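Local coordinates for protein 3',5'-cyclic-nucleotide phosphodiesterase 1 (Saccharomyces cerevisiae, PDB 4OJV) that is a low-affinity class-II cyclic-nucleotide phosphodiesterase of the metallo-hydrolase/oxidoreductase clan, carrying two zinc ions in an alpha/beta fold, at residues Ser235-Val245 / Ile268-Glu279. Numbering follows the deposited sequence.
With ZN (zinc ion), chain D; ZN (zinc ion), chain E.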
loop_
_atom_site.group_PDB
_atom_site.type_symbol
_atom_site.label_atom_id
_atom_site.label_comp_id
_atom_site.label_asym_id
_atom_site.label_seq_id
_atom_site.Cartn_x
_atom_site.Cartn_y
_atom_site.Cartn_z
ATOM N N SER A 235 -17.365 22.175 -22.899
ATOM C CA SER A 235 -17.215 23.391 -22.106
ATOM C C SER A 235 -15.877 24.084 -22.329
ATOM O O SER A 235 -15.741 25.275 -22.049
ATOM C CB SER A 235 -17.379 23.078 -20.618
ATOM O OG SER A 235 -16.259 22.338 -20.144
ATOM N N LYS A 236 -14.887 23.325 -22.799
ATOM C CA LYS A 236 -13.493 23.783 -22.909
ATOM C C LYS A 236 -12.813 23.929 -21.541
ATOM O O LYS A 236 -11.669 24.364 -21.458
ATOM C CB LYS A 236 -13.354 25.070 -23.753
ATOM C CG LYS A 236 -13.964 24.986 -25.148
ATOM C CD LYS A 236 -13.347 23.881 -25.987
ATOM C CE LYS A 236 -14.054 23.751 -27.328
ATOM N NZ LYS A 236 -13.796 22.417 -27.935
ATOM N N ASP A 237 -13.518 23.564 -20.476
ATOM C CA ASP A 237 -12.910 23.570 -19.142
ATOM C C ASP A 237 -11.869 22.467 -18.994
ATOM O O ASP A 237 -12.021 21.370 -19.539
ATOM C CB ASP A 237 -13.962 23.430 -18.047
ATOM C CG ASP A 237 -14.731 24.715 -17.785
ATOM O OD1 ASP A 237 -14.469 25.753 -18.438
ATOM O OD2 ASP A 237 -15.609 24.669 -16.902
ATOM N N CYS A 238 -10.806 22.781 -18.257
ATOM C CA CYS A 238 -9.687 21.873 -18.059
ATOM C C CYS A 238 -9.302 21.750 -16.600
ATOM O O CYS A 238 -9.489 22.677 -15.802
ATOM C CB CYS A 238 -8.448 22.380 -18.790
ATOM S SG CYS A 238 -8.663 22.605 -20.558
ATOM N N ILE A 239 -8.726 20.601 -16.265
ATOM C CA ILE A 239 -7.988 20.443 -15.021
ATOM C C ILE A 239 -6.601 19.904 -15.352
ATOM O O ILE A 239 -6.415 19.217 -16.356
ATOM C CB ILE A 239 -8.711 19.524 -14.008
ATOM C CG1 ILE A 239 -9.065 18.172 -14.653
ATOM C CG2 ILE A 239 -9.920 20.232 -13.399
ATOM C CD1 ILE A 239 -9.581 17.129 -13.688
ATOM N N ILE A 240 -5.636 20.234 -14.502
ATOM C CA ILE A 240 -4.269 19.745 -14.630
ATOM C C ILE A 240 -4.003 18.860 -13.419
ATOM O O ILE A 240 -4.211 19.284 -12.287
ATOM C CB ILE A 240 -3.254 20.905 -14.666
ATOM C CG1 ILE A 240 -3.492 21.784 -15.898
ATOM C CG2 ILE A 240 -1.819 20.383 -14.632
ATOM C CD1 ILE A 240 -2.728 23.096 -15.888
ATOM N N VAL A 241 -3.576 17.626 -13.666
ATOM C CA VAL A 241 -3.318 16.682 -12.583
ATOM C C VAL A 241 -1.871 16.227 -12.729
ATOM O O VAL A 241 -1.501 15.636 -13.746
ATOM C CB VAL A 241 -4.304 15.488 -12.595
ATOM C CG1 VAL A 241 -4.110 14.644 -11.349
ATOM C CG2 VAL A 241 -5.751 15.967 -12.671
ATOM N N CYS A 242 -1.068 16.477 -11.696
ATOM C CA CYS A 242 0.390 16.385 -11.811
ATOM C C CYS A 242 0.997 15.186 -11.104
ATOM O O CYS A 242 0.575 14.797 -10.008
ATOM C CB CYS A 242 1.040 17.643 -11.223
ATOM S SG CYS A 242 0.500 19.191 -11.977
ATOM N N GLY A 243 2.032 14.628 -11.718
ATOM C CA GLY A 243 2.935 13.737 -11.001
ATOM C C GLY A 243 3.991 14.512 -10.235
ATOM O O GLY A 243 4.121 15.736 -10.408
ATOM N N ASP A 244 4.759 13.793 -9.410
ATOM C CA ASP A 244 5.832 14.381 -8.595
ATOM C C ASP A 244 6.753 15.180 -9.524
ATOM O O ASP A 244 6.970 14.789 -10.677
ATOM C CB ASP A 244 6.696 13.310 -7.878
ATOM C CG ASP A 244 5.901 12.303 -6.986
ATOM O OD1 ASP A 244 4.652 12.553 -6.890
ATOM O OD2 ASP A 244 6.559 11.260 -6.456
ATOM N N VAL A 245 7.309 16.274 -9.023
ATOM C CA VAL A 245 8.046 17.193 -9.886
ATOM C C VAL A 245 8.983 18.065 -9.062
ATOM O O VAL A 245 8.709 18.380 -7.899
ATOM C CB VAL A 245 7.063 18.055 -10.731
ATOM C CG1 VAL A 245 6.231 18.971 -9.835
ATOM C CG2 VAL A 245 7.792 18.863 -11.802
ATOM N N ILE A 268 -5.192 27.466 -22.942
ATOM C CA ILE A 268 -6.262 27.348 -21.959
ATOM C C ILE A 268 -6.436 28.683 -21.245
ATOM O O ILE A 268 -5.651 29.019 -20.367
ATOM C CB ILE A 268 -5.962 26.254 -20.907
ATOM C CG1 ILE A 268 -5.639 24.908 -21.576
ATOM C CG2 ILE A 268 -7.141 26.129 -19.950
ATOM C CD1 ILE A 268 -4.971 23.890 -20.665
ATOM N N PRO A 269 -7.470 29.455 -21.614
ATOM C CA PRO A 269 -7.720 30.688 -20.867
ATOM C C PRO A 269 -7.908 30.405 -19.377
ATOM O O PRO A 269 -8.482 29.381 -19.016
ATOM C CB PRO A 269 -9.011 31.224 -21.497
ATOM C CG PRO A 269 -9.020 30.647 -22.872
ATOM C CD PRO A 269 -8.431 29.268 -22.714
ATOM N N LEU A 270 -7.429 31.305 -18.519
ATOM C CA LEU A 270 -7.476 31.075 -17.080
ATOM C C LEU A 270 -8.877 30.718 -16.581
ATOM O O LEU A 270 -9.027 29.852 -15.722
ATOM C CB LEU A 270 -6.916 32.281 -16.315
ATOM C CG LEU A 270 -6.841 32.104 -14.792
ATOM C CD1 LEU A 270 -5.934 30.942 -14.416
ATOM C CD2 LEU A 270 -6.386 33.376 -14.091
ATOM N N VAL A 271 -9.900 31.376 -17.131
ATOM C CA VAL A 271 -11.278 31.107 -16.736
ATOM C C VAL A 271 -11.686 29.642 -16.987
ATOM O O VAL A 271 -12.555 29.118 -16.287
ATOM C CB VAL A 271 -12.265 32.116 -17.380
ATOM C CG1 VAL A 271 -12.351 31.936 -18.890
ATOM C CG2 VAL A 271 -13.639 32.031 -16.733
ATOM N N HIS A 272 -11.046 29.000 -17.965
ATOM C CA HIS A 272 -11.275 27.576 -18.254
ATOM C C HIS A 272 -10.414 26.630 -17.454
ATOM O O HIS A 272 -10.635 25.421 -17.492
ATOM C CB HIS A 272 -11.125 27.275 -19.741
ATOM C CG HIS A 272 -12.256 27.813 -20.586
ATOM N ND1 HIS A 272 -13.518 27.348 -20.492
ATOM C CD2 HIS A 272 -12.274 28.811 -21.560
ATOM C CE1 HIS A 272 -14.302 28.016 -21.362
ATOM N NE2 HIS A 272 -13.538 28.903 -22.015
ATOM N N LEU A 273 -9.421 27.150 -16.730
ATOM C CA LEU A 273 -8.560 26.300 -15.912
ATOM C C LEU A 273 -9.193 26.156 -14.534
ATOM O O LEU A 273 -9.108 27.069 -13.705
ATOM C CB LEU A 273 -7.143 26.875 -15.836
ATOM C CG LEU A 273 -6.119 26.022 -15.075
ATOM C CD1 LEU A 273 -6.033 24.598 -15.615
ATOM C CD2 LEU A 273 -4.759 26.693 -15.079
ATOM N N LYS A 274 -9.848 25.022 -14.299
ATOM C CA LYS A 274 -10.696 24.860 -13.121
ATOM C C LYS A 274 -9.947 24.367 -11.892
ATOM O O LYS A 274 -10.466 24.419 -10.782
ATOM C CB LYS A 274 -11.884 23.935 -13.421
ATOM C CG LYS A 274 -12.659 24.274 -14.701
ATOM C CD LYS A 274 -13.081 25.740 -14.811
ATOM C CE LYS A 274 -14.232 26.095 -13.890
ATOM N NZ LYS A 274 -15.416 25.232 -14.161
ATOM N N GLY A 275 -8.719 23.904 -12.086
ATOM C CA GLY A 275 -7.928 23.427 -10.968
ATOM C C GLY A 275 -6.619 22.857 -11.436
ATOM O O GLY A 275 -6.516 22.309 -12.544
ATOM N N ILE A 276 -5.613 22.989 -10.579
ATOM C CA ILE A 276 -4.356 22.271 -10.740
ATOM C C ILE A 276 -4.081 21.483 -9.471
ATOM O O ILE A 276 -4.063 22.059 -8.380
ATOM C CB ILE A 276 -3.169 23.192 -11.107
ATOM C CG1 ILE A 276 -1.868 22.383 -11.197
ATOM C CG2 ILE A 276 -3.061 24.375 -10.164
ATOM C CD1 ILE A 276 -0.753 23.025 -11.989
ATOM N N LEU A 277 -3.903 20.170 -9.630
ATOM C CA LEU A 277 -3.516 19.274 -8.542
ATOM C C LEU A 277 -2.021 19.044 -8.643
ATOM O O LEU A 277 -1.563 18.357 -9.543
ATOM C CB LEU A 277 -4.278 17.945 -8.609
ATOM C CG LEU A 277 -5.665 17.881 -7.964
ATOM C CD1 LEU A 277 -6.651 18.831 -8.629
ATOM C CD2 LEU A 277 -6.196 16.452 -7.988
ATOM N N VAL A 278 -1.267 19.647 -7.733
ATOM C CA VAL A 278 0.181 19.673 -7.855
ATOM C C VAL A 278 0.810 19.502 -6.479
ATOM O O VAL A 278 0.278 19.988 -5.476
ATOM C CB VAL A 278 0.670 20.977 -8.548
ATOM C CG1 VAL A 278 0.248 22.212 -7.771
ATOM C CG2 VAL A 278 2.178 20.959 -8.768
ATOM N N GLU A 279 1.959 18.843 -6.431
ATOM C CA GLU A 279 2.574 18.566 -5.150
ATOM C C GLU A 279 3.167 19.785 -4.455
ATOM O O GLU A 279 3.607 20.752 -5.098
ATOM C CB GLU A 279 3.669 17.510 -5.279
ATOM C CG GLU A 279 4.925 17.946 -6.028
ATOM C CD GLU A 279 6.157 17.268 -5.461
ATOM O OE1 GLU A 279 6.653 16.313 -6.092
ATOM O OE2 GLU A 279 6.608 17.684 -4.368
HETATM ZN ZN ZN D . 8.106 9.805 -7.114
HETATM ZN ZN ZN E . 5.477 10.080 -5.089
HETATM O O HOH W 1 -15.088 28.116 -17.136
HETATM O O HOH W 2 -0.851 15.970 -7.955
HETATM O O HOH W 3 2.603 16.918 -8.376
HETATM O O HOH W 4 6.962 8.948 -5.849
#
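Lys236 lays its CB over one face of the His272 ring, 4.0 Å from the centroid, a CH-pi contact where a right-handed beta-alpha-beta unit begins. Strands 238-242 and 273-279 run parallel, joined through helix 256-267, within a metallo-beta-lactamase-type fold of two mixed sheets flanked by helices. At Asp237 the carboxylate divides its oxygens. OD1 takes a hydrogen bond from ND1 of His272 (2.8 Å), close to the ring plane, and another from a water also bound to Val271 O; OD2 forms a salt bridge with NZ of Lys274 (2.8 Å), which arrives from above the carboxylate plane. Successive bends, among them chi3 at -74°, fold the lysine chain back over Asp237. The ladder follows: Cys238 N donates to His272 O and Cys238 O accepts from Lys274 N, then Ile240 uses N toward Gly275 O and O toward Leu277 N, the last bond nearly straight (172°). On the face turned to helix 256-267, Ile240 CD1 meets Leu273 CD1 at 3.6 Å, while its CG2 branch lies against Ile276 CD1. Cys242 N makes a bent bond (139°) to Leu277 O, and Cys242 SG packs on Val278 CB. Beyond the strand, Asp244 OD2 bridges the two zinc ions (2.2 and 2.1 Å), as does a water; His128, His130 and His213 also bind one, Asp132, His133 and His326 the other. Glu279 hydrogen-bonds Ser281 through OE2 and His294 through OE1; Val245 N donates to Glu279 OE1 (3.0 Å) from above the Glu279 carboxylate plane.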